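Long-range contact in DNA polymerase III beta subunit (Streptococcus pyogenes, PDB 2AVT), which probably encircles DNA as a ring-shaped dimer and tethers the replicative polymerase to its template for processive synthesis: residues I30-K35 with K118-P124. Sequence-based numbering, arbitrary orientation.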
# COMPACT_ATOMS: atom_id res chain seq x y z
N ILE A 30 2.57 -26.31 9.06
CA ILE A 30 3.96 -26.11 9.46
C ILE A 30 4.77 -25.19 8.52
O ILE A 30 5.80 -24.66 8.92
CB ILE A 30 4.69 -27.47 9.61
CG1 ILE A 30 5.94 -27.28 10.47
CG2 ILE A 30 5.02 -28.07 8.24
CD1 ILE A 30 5.65 -26.84 11.90
N LEU A 31 4.28 -24.95 7.31
CA LEU A 31 5.02 -24.10 6.38
C LEU A 31 4.93 -22.62 6.72
O LEU A 31 5.58 -21.80 6.07
CB LEU A 31 4.57 -24.34 4.93
CG LEU A 31 4.84 -25.75 4.39
CD1 LEU A 31 4.46 -25.82 2.92
CD2 LEU A 31 6.32 -26.11 4.57
N SER A 32 4.10 -22.27 7.70
CA SER A 32 3.99 -20.87 8.13
C SER A 32 5.21 -20.53 9.01
O SER A 32 5.46 -19.37 9.33
CB SER A 32 2.73 -20.67 8.98
OG SER A 32 2.83 -21.43 10.17
N SER A 33 5.96 -21.54 9.40
CA SER A 33 7.09 -21.28 10.26
C SER A 33 8.43 -21.09 9.55
O SER A 33 8.61 -21.48 8.39
CB SER A 33 7.22 -22.40 11.30
OG SER A 33 7.47 -23.63 10.67
N ILE A 34 9.34 -20.42 10.24
CA ILE A 34 10.67 -20.24 9.70
C ILE A 34 11.53 -21.22 10.49
O ILE A 34 11.35 -21.39 11.71
CB ILE A 34 11.19 -18.79 9.87
CG1 ILE A 34 12.59 -18.66 9.26
CG2 ILE A 34 11.17 -18.38 11.32
CD1 ILE A 34 12.95 -17.26 8.81
N LYS A 35 12.42 -21.91 9.80
CA LYS A 35 13.28 -22.88 10.44
C LYS A 35 14.63 -22.23 10.68
O LYS A 35 15.21 -21.62 9.78
CB LYS A 35 13.42 -24.12 9.55
CG LYS A 35 14.35 -25.19 10.07
CD LYS A 35 14.47 -26.31 9.04
CE LYS A 35 15.61 -27.25 9.37
NZ LYS A 35 15.96 -28.11 8.18
N LYS A 118 8.70 -24.97 17.85
CA LYS A 118 8.50 -26.40 17.62
C LYS A 118 9.79 -27.07 17.19
O LYS A 118 10.70 -26.43 16.67
CB LYS A 118 7.45 -26.62 16.53
CG LYS A 118 6.05 -26.13 16.87
CD LYS A 118 5.07 -26.56 15.79
CE LYS A 118 3.65 -26.08 16.07
NZ LYS A 118 3.53 -24.61 15.92
N ASP A 119 9.84 -28.38 17.42
CA ASP A 119 10.99 -29.20 17.06
C ASP A 119 11.09 -29.21 15.53
O ASP A 119 10.08 -29.34 14.84
CB ASP A 119 10.78 -30.63 17.56
CG ASP A 119 12.03 -31.46 17.48
OD1 ASP A 119 12.56 -31.68 16.37
OD2 ASP A 119 12.50 -31.89 18.56
N VAL A 120 12.30 -29.07 15.01
CA VAL A 120 12.50 -29.04 13.56
C VAL A 120 12.11 -30.32 12.83
O VAL A 120 11.89 -30.28 11.63
CB VAL A 120 13.97 -28.71 13.19
CG1 VAL A 120 14.30 -27.28 13.58
CG2 VAL A 120 14.91 -29.70 13.88
N ASP A 121 12.03 -31.45 13.53
CA ASP A 121 11.65 -32.68 12.85
C ASP A 121 10.24 -32.60 12.29
O ASP A 121 9.82 -33.46 11.52
CB ASP A 121 11.77 -33.89 13.79
CG ASP A 121 10.99 -33.73 15.07
OD1 ASP A 121 9.82 -33.29 15.01
OD2 ASP A 121 11.54 -34.05 16.15
N GLN A 122 9.51 -31.55 12.64
CA GLN A 122 8.16 -31.39 12.12
C GLN A 122 8.18 -30.75 10.73
O GLN A 122 7.19 -30.76 10.01
CB GLN A 122 7.31 -30.53 13.08
CG GLN A 122 7.12 -31.17 14.45
CD GLN A 122 6.13 -30.42 15.32
OE1 GLN A 122 5.09 -29.95 14.85
NE2 GLN A 122 6.43 -30.33 16.61
N TYR A 123 9.34 -30.20 10.36
CA TYR A 123 9.50 -29.53 9.06
C TYR A 123 9.89 -30.51 7.95
O TYR A 123 10.69 -31.40 8.16
CB TYR A 123 10.58 -28.45 9.18
CG TYR A 123 10.42 -27.33 8.19
CD1 TYR A 123 9.44 -26.36 8.36
CD2 TYR A 123 11.21 -27.27 7.05
CE1 TYR A 123 9.25 -25.35 7.42
CE2 TYR A 123 11.04 -26.28 6.11
CZ TYR A 123 10.06 -25.33 6.30
OH TYR A 123 9.87 -24.36 5.35
N PRO A 124 9.34 -30.33 6.74
CA PRO A 124 9.68 -31.23 5.63
C PRO A 124 11.13 -31.06 5.20
O PRO A 124 11.67 -29.96 5.22
CB PRO A 124 8.70 -30.81 4.54
CG PRO A 124 8.54 -29.33 4.80
CD PRO A 124 8.38 -29.30 6.30
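Lys118 lays its aliphatic stem past Ile30, the two side chains running in opposite directions with Lys118 CD 3.9 Å from Ile30 CD1. Val120, in the short 3-10 turn 120-122, meets Lys35 at about a right angle, its CG1 4.1 Å from Lys35 CG. Gln122 turns its carbonyl oxygen to Ile30, 3.7 Å from Ile30 CG1, which stands anti to the Ile30 backbone N (chi1 -161°). Tyr123 then fills the middle of the contact without a hydrogen bond to 30-35. Ile30 O sits at the ring's edge, near its plane and 3.8 Å from Tyr123 CE1, and is already gripped by Ser33 N and Ser33 OG, the latter at 2.6 Å. The extended Lys35 side chain and that of Tyr123 meet obliquely, with Lys35 CD 3.9 Å from Tyr123 CD2, while the ammonium reaches Glu37. Burial here leaves Ser33 O without a polar partner. Pro124 closes the row, its CG 3.9 Å from Leu31 CD2. The contact packs the loop after strand 111-116 against the 3-10 turn 30-32 and the start of strand 33-39 in the N-terminal domain, with Ile30, Lys35 and Val120 sharing Leu76 of adjacent strand 73-78, and Tyr123 OH hydrogen-bonded to Ser48 OG of strand 42-48.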